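Aminoacyl-tRNA synthetase (Cryptosporidium parvum, PDB 5F9Z) probably catalyses the ATP-dependent attachment of proline to its cognate tRNA, as a class II prolyl-tRNA synthetase, here bound to halofuginone and an ATP analogue. Local coordinates at residues A[211-216]-A[474-479]; A[424-429]-A[494-499]. One frame throughout, in Å; residues are numbered along the deposited sequence.

Contact 1 of 2, residues A[211-216]-A[474-479]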
loop_
_atom_site.group_PDB
_atom_site.type_symbol
_atom_site.label_atom_id
_atom_site.label_comp_id
_atom_site.label_asym_id
_atom_site.label_seq_id
_atom_site.Cartn_x
_atom_site.Cartn_y
_atom_site.Cartn_z
ATOM N N THR A 211 -0.583 -10.065 -14.240
ATOM C CA THR A 211 -1.819 -9.764 -14.944
ATOM C C THR A 211 -2.966 -10.548 -14.323
ATOM O O THR A 211 -2.829 -11.740 -14.031
ATOM C CB THR A 211 -1.701 -10.105 -16.433
ATOM O OG1 THR A 211 -0.580 -9.413 -16.998
ATOM C CG2 THR A 211 -2.966 -9.705 -17.180
ATOM N N LYS A 212 -4.092 -9.873 -14.114
ATOM C CA LYS A 212 -5.282 -10.548 -13.622
ATOM C C LYS A 212 -5.822 -11.508 -14.675
ATOM O O LYS A 212 -5.689 -11.283 -15.881
ATOM C CB LYS A 212 -6.364 -9.534 -13.248
ATOM C CG LYS A 212 -6.048 -8.698 -12.022
ATOM C CD LYS A 212 -5.999 -9.552 -10.770
ATOM C CE LYS A 212 -5.800 -8.694 -9.533
ATOM N NZ LYS A 212 -5.671 -9.514 -8.301
ATOM N N SER A 213 -6.434 -12.591 -14.206
ATOM C CA SER A 213 -7.107 -13.508 -15.109
ATOM C C SER A 213 -8.349 -12.841 -15.700
ATOM O O SER A 213 -8.776 -11.764 -15.275
ATOM C CB SER A 213 -7.486 -14.796 -14.380
ATOM O OG SER A 213 -8.354 -14.529 -13.294
ATOM N N GLU A 214 -8.932 -13.499 -16.704
ATOM C CA GLU A 214 -10.136 -12.962 -17.328
ATOM C C GLU A 214 -11.293 -12.912 -16.339
ATOM O O GLU A 214 -12.118 -11.992 -16.380
ATOM C CB GLU A 214 -10.509 -13.796 -18.554
ATOM C CG GLU A 214 -9.455 -13.803 -19.648
ATOM C CD GLU A 214 -9.270 -12.442 -20.293
ATOM O OE1 GLU A 214 -10.209 -11.620 -20.241
ATOM O OE2 GLU A 214 -8.181 -12.193 -20.852
ATOM N N ASN A 215 -11.365 -13.890 -15.434
ATOM C CA ASN A 215 -12.418 -13.915 -14.429
ATOM C C ASN A 215 -12.181 -12.909 -13.309
ATOM O O ASN A 215 -13.135 -12.535 -12.619
ATOM C CB ASN A 215 -12.549 -15.327 -13.849
ATOM C CG ASN A 215 -13.667 -15.442 -12.832
ATOM O OD1 ASN A 215 -13.438 -15.812 -11.680
ATOM N ND2 ASN A 215 -14.884 -15.116 -13.249
ATOM N N GLU A 216 -10.942 -12.452 -13.125
ATOM C CA GLU A 216 -10.602 -11.537 -12.045
ATOM C C GLU A 216 -10.317 -10.114 -12.505
ATOM O O GLU A 216 -10.173 -9.228 -11.656
ATOM C CB GLU A 216 -9.386 -12.064 -11.268
ATOM C CG GLU A 216 -9.734 -13.099 -10.215
ATOM C CD GLU A 216 -10.520 -12.504 -9.065
ATOM O OE1 GLU A 216 -10.045 -11.516 -8.469
ATOM O OE2 GLU A 216 -11.619 -13.016 -8.766
ATOM N N MET A 474 -10.257 -20.442 -3.022
ATOM C CA MET A 474 -9.000 -20.013 -3.618
ATOM C C MET A 474 -9.260 -19.427 -4.998
ATOM O O MET A 474 -10.069 -19.954 -5.767
ATOM C CB MET A 474 -8.014 -21.179 -3.725
ATOM C CG MET A 474 -6.621 -20.770 -4.180
ATOM S SD MET A 474 -5.508 -22.170 -4.413
ATOM C CE MET A 474 -6.247 -22.956 -5.841
ATOM N N LYS A 475 -8.570 -18.332 -5.307
ATOM C CA LYS A 475 -8.725 -17.667 -6.590
ATOM C C LYS A 475 -7.356 -17.254 -7.110
ATOM O O LYS A 475 -6.385 -17.157 -6.356
ATOM C CB LYS A 475 -9.640 -16.440 -6.488
ATOM C CG LYS A 475 -9.001 -15.237 -5.818
ATOM C CD LYS A 475 -9.932 -14.036 -5.852
ATOM C CE LYS A 475 -9.219 -12.770 -5.412
ATOM N NZ LYS A 475 -10.130 -11.592 -5.422
ATOM N N SER A 476 -7.293 -17.013 -8.416
ATOM C CA SER A 476 -6.062 -16.531 -9.025
ATOM C C SER A 476 -5.765 -15.120 -8.540
ATOM O O SER A 476 -6.611 -14.225 -8.637
ATOM C CB SER A 476 -6.173 -16.555 -10.548
ATOM O OG SER A 476 -7.140 -15.624 -11.002
ATOM N N LEU A 477 -4.562 -14.923 -8.004
ATOM C CA LEU A 477 -4.163 -13.593 -7.559
ATOM C C LEU A 477 -3.667 -12.756 -8.731
ATOM O O LEU A 477 -4.149 -11.639 -8.953
ATOM C CB LEU A 477 -3.093 -13.711 -6.476
ATOM C CG LEU A 477 -3.517 -14.606 -5.309
ATOM C CD1 LEU A 477 -2.381 -14.791 -4.325
ATOM C CD2 LEU A 477 -4.748 -14.035 -4.617
ATOM N N CYS A 478 -2.716 -13.288 -9.495
ATOM C CA CYS A 478 -2.231 -12.653 -10.712
ATOM C C CYS A 478 -1.378 -13.657 -11.469
ATOM O O CYS A 478 -0.824 -14.589 -10.878
ATOM C CB CYS A 478 -1.413 -11.389 -10.412
ATOM S SG CYS A 478 0.215 -11.706 -9.696
ATOM N N ILE A 479 -1.289 -13.463 -12.781
ATOM C CA ILE A 479 -0.365 -14.221 -13.618
ATOM C C ILE A 479 0.959 -13.465 -13.616
ATOM O O ILE A 479 1.086 -12.450 -14.316
ATOM C CB ILE A 479 -0.911 -14.402 -15.042
ATOM C CG1 ILE A 479 -2.376 -14.839 -14.999
ATOM C CG2 ILE A 479 -0.078 -15.418 -15.804
ATOM C CD1 ILE A 479 -3.058 -14.816 -16.348
HETATM O O HOH W 1 -7.210 -11.632 -8.183
HETATM O O HOH W 2 -6.042 -12.978 -11.437
#

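Contact 2 of 2, residues A[424-429]-A[494-499]. With ZN (zinc ion), chain F.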
loop_
_atom_site.group_PDB
_atom_site.type_symbol
_atom_site.label_atom_id
_atom_site.label_comp_id
_atom_site.label_asym_id
_atom_site.label_seq_id
_atom_site.Cartn_x
_atom_site.Cartn_y
_atom_site.Cartn_z
ATOM N N ASP A 424 1.923 -28.743 -8.442
ATOM C CA ASP A 424 1.623 -29.125 -9.815
ATOM C C ASP A 424 0.337 -29.931 -9.946
ATOM O O ASP A 424 -0.144 -30.119 -11.068
ATOM C CB ASP A 424 2.791 -29.924 -10.408
ATOM C CG ASP A 424 4.106 -29.173 -10.330
ATOM O OD1 ASP A 424 4.374 -28.345 -11.226
ATOM O OD2 ASP A 424 4.872 -29.413 -9.373
ATOM N N THR A 425 -0.220 -30.412 -8.837
ATOM C CA THR A 425 -1.477 -31.146 -8.840
ATOM C C THR A 425 -2.382 -30.589 -7.751
ATOM O O THR A 425 -1.919 -30.009 -6.766
ATOM C CB THR A 425 -1.261 -32.652 -8.625
ATOM O OG1 THR A 425 -0.508 -32.862 -7.424
ATOM C CG2 THR A 425 -0.512 -33.261 -9.802
ATOM N N PHE A 426 -3.691 -30.773 -7.939
ATOM C CA PHE A 426 -4.657 -30.225 -6.996
ATOM C C PHE A 426 -4.666 -30.971 -5.668
ATOM O O PHE A 426 -5.119 -30.414 -4.663
ATOM C CB PHE A 426 -6.059 -30.238 -7.609
ATOM C CG PHE A 426 -7.093 -29.540 -6.770
ATOM C CD1 PHE A 426 -7.165 -28.158 -6.748
ATOM C CD2 PHE A 426 -7.989 -30.265 -6.003
ATOM C CE1 PHE A 426 -8.112 -27.510 -5.978
ATOM C CE2 PHE A 426 -8.940 -29.624 -5.230
ATOM C CZ PHE A 426 -9.001 -28.244 -5.218
ATOM N N ASP A 427 -4.166 -32.209 -5.635
ATOM C CA ASP A 427 -4.199 -33.007 -4.414
ATOM C C ASP A 427 -3.327 -32.439 -3.301
ATOM O O ASP A 427 -3.453 -32.885 -2.155
ATOM C CB ASP A 427 -3.780 -34.448 -4.722
ATOM C CG ASP A 427 -2.544 -34.525 -5.598
ATOM O OD1 ASP A 427 -1.634 -33.685 -5.431
ATOM O OD2 ASP A 427 -2.482 -35.428 -6.459
ATOM N N LYS A 428 -2.456 -31.477 -3.601
ATOM C CA LYS A 428 -1.611 -30.844 -2.596
ATOM C C LYS A 428 -1.946 -29.371 -2.398
ATOM O O LYS A 428 -1.207 -28.665 -1.705
ATOM C CB LYS A 428 -0.136 -30.999 -2.971
ATOM N N VAL A 429 -3.045 -28.893 -2.981
ATOM C CA VAL A 429 -3.374 -27.473 -2.913
ATOM C C VAL A 429 -3.973 -27.116 -1.558
ATOM O O VAL A 429 -3.558 -26.144 -0.919
ATOM C CB VAL A 429 -4.319 -27.090 -4.066
ATOM C CG1 VAL A 429 -4.941 -25.728 -3.812
ATOM C CG2 VAL A 429 -3.569 -27.095 -5.388
ATOM N N CYS A 494 -2.691 -28.325 -16.950
ATOM C CA CYS A 494 -3.173 -27.499 -15.854
ATOM C C CYS A 494 -3.201 -28.304 -14.560
ATOM O O CYS A 494 -3.462 -29.510 -14.556
ATOM C CB CYS A 494 -4.570 -26.959 -16.170
ATOM S SG CYS A 494 -5.387 -26.123 -14.790
ATOM N N PHE A 495 -2.922 -27.622 -13.447
ATOM C CA PHE A 495 -2.926 -28.285 -12.150
ATOM C C PHE A 495 -4.315 -28.741 -11.728
ATOM O O PHE A 495 -4.429 -29.519 -10.774
ATOM C CB PHE A 495 -2.346 -27.355 -11.081
ATOM C CG PHE A 495 -3.328 -26.343 -10.557
ATOM C CD1 PHE A 495 -3.691 -25.248 -11.322
ATOM C CD2 PHE A 495 -3.878 -26.482 -9.293
ATOM C CE1 PHE A 495 -4.591 -24.316 -10.841
ATOM C CE2 PHE A 495 -4.778 -25.553 -8.807
ATOM C CZ PHE A 495 -5.134 -24.469 -9.582
ATOM N N PHE A 496 -5.364 -28.286 -12.411
ATOM C CA PHE A 496 -6.739 -28.581 -12.029
ATOM C C PHE A 496 -7.499 -29.340 -13.104
ATOM O O PHE A 496 -8.061 -30.405 -12.821
ATOM C CB PHE A 496 -7.471 -27.273 -11.685
ATOM C CG PHE A 496 -8.819 -27.477 -11.061
ATOM C CD1 PHE A 496 -8.931 -27.785 -9.715
ATOM C CD2 PHE A 496 -9.975 -27.351 -11.813
ATOM C CE1 PHE A 496 -10.170 -27.971 -9.132
ATOM C CE2 PHE A 496 -11.218 -27.534 -11.236
ATOM C CZ PHE A 496 -11.315 -27.845 -9.894
ATOM N N CYS A 497 -7.532 -28.830 -14.333
ATOM C CA CYS A 497 -8.271 -29.461 -15.414
ATOM C C CYS A 497 -7.310 -30.164 -16.371
ATOM O O CYS A 497 -6.091 -30.169 -16.187
ATOM C CB CYS A 497 -9.126 -28.430 -16.152
ATOM S SG CYS A 497 -8.213 -27.415 -17.327
ATOM N N ASP A 498 -7.879 -30.764 -17.415
ATOM C CA ASP A 498 -7.120 -31.562 -18.369
ATOM C C ASP A 498 -6.513 -30.739 -19.498
ATOM O O ASP A 498 -5.889 -31.316 -20.395
ATOM C CB ASP A 498 -8.013 -32.659 -18.963
ATOM N N LYS A 499 -6.673 -29.419 -19.482
ATOM C CA LYS A 499 -6.123 -28.593 -20.543
ATOM C C LYS A 499 -4.632 -28.353 -20.320
ATOM O O LYS A 499 -4.108 -28.491 -19.212
ATOM C CB LYS A 499 -6.862 -27.257 -20.626
HETATM ZN ZN ZN F . -7.386 -25.433 -16.118
#

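Contact 1 of 2, residues A[211-216]-A[474-479]
Thr211 and Ile479 pair through their backbones as an antiparallel hydrogen-bonded pair: Thr211 N donates to Ile479 O at 2.9 Å, and Ile479 N returns a nearly straight bond of 2.6 Å to Thr211 O. Two beta-branched residues suit such an extended pair, and CG1 of Ile479 lies against Thr211 O at 3.3 Å. From Lys212 to Glu216 the direct bonds to 474-479 are made by side chains. The chain of Lys212 bends at chi2 (-66°), which brings its ammonium back to the partner strand although its CB starts away from it. Lys212 NZ donates to Leu477 O at 2.7 Å, in the carbonyl plane, and its salt bridge to Glu228 probably offsets the cost of burying the charge. On its other edge strand 475-480 pairs with strand 503-508, where a classic beta bulge sets Leu477 and Cys478 opposite the single Leu506; it thus joins strand 208-211 of the class II core to the C-terminal domain. Among the charged side chains, Lys475 and Glu216 cross at about a right angle, and Lys475 NZ meets Glu216 OE1 at 3.0 Å from above the carboxylate plane. The other oxygen, OE2, is bridged to Lys454 of helix 447-458, so the carboxylate lies between two lysines, probably favouring its ionised form. Ser213 OG and Ser476 OG lie 2.8 Å apart; Glu450 is hydrogen-bonded to both, through OE1 to Ser213 and OE2 to Ser476. One water accepts from Lys212 NZ at 2.6 Å, while another accepts from Ser213 N and donates to Ser476 OG.

Contact 2 of 2, residues A[424-429]-A[494-499]
The ring of Phe496 turns its edge to the face of Phe426 in a T-shaped pair, with centroids 5.1 Å apart and planes at 80°. Phe496 CE1 stands over that face toward its rim, and Phe496 CD1 lies 3.5 Å from Phe426 CD1. Both side chains hold CG anti to the backbone N (chi1 -173° for Phe426 and -170° for Phe496), and they run side by side in the same direction. Phe495 takes a different course: its CE2 comes to the edge of the Phe426 ring, at 4.1 Å from Phe426 CD1. The branched Val429 crosses the Phe495 side chain at about a right angle, with Val429 CG2 3.9 Å from Phe495 CE2. These apolar residues adjoin a zinc site, where Cys494 SG and Cys497 SG bind the metal and Cys444 and Cys449 complete a four-cysteine shell. Thiolates suit zinc, and Cys494 SG also accepts from the backbone N of Phe496 at 3.2 Å, tying the turn that carries Phe495 and Phe496 to the metal. Around the aromatic group, helix 447-458 brings Ile453 to Phe495 and Phe496 and Thr457 to Phe426, while strand 438-443 meets Phe495 through Ala441 and Pro442, and Phe507 of strand 503-508 adds another ring.

From the N terminus the chain first reaches 211-216, between strands 208-211 and 223-231, then passes through the anticodon-binding domain before arriving at 424-429. Next comes 474-479, closing the long loop of contact 1, and then 494-499 closes the shorter loop of contact 2. The segments alternate, so the two closures cross. Contact 1 joins the class II core to the C-terminal domain, whereas contact 2 is internal to the latter and fastens its zinc-binding turn beside helix 429-434. Their centres lie about 16 Å apart, and Met474 connects them directly: Met474 SD packs 3.7 Å from Val429 CG1, and its CE lies near Phe495.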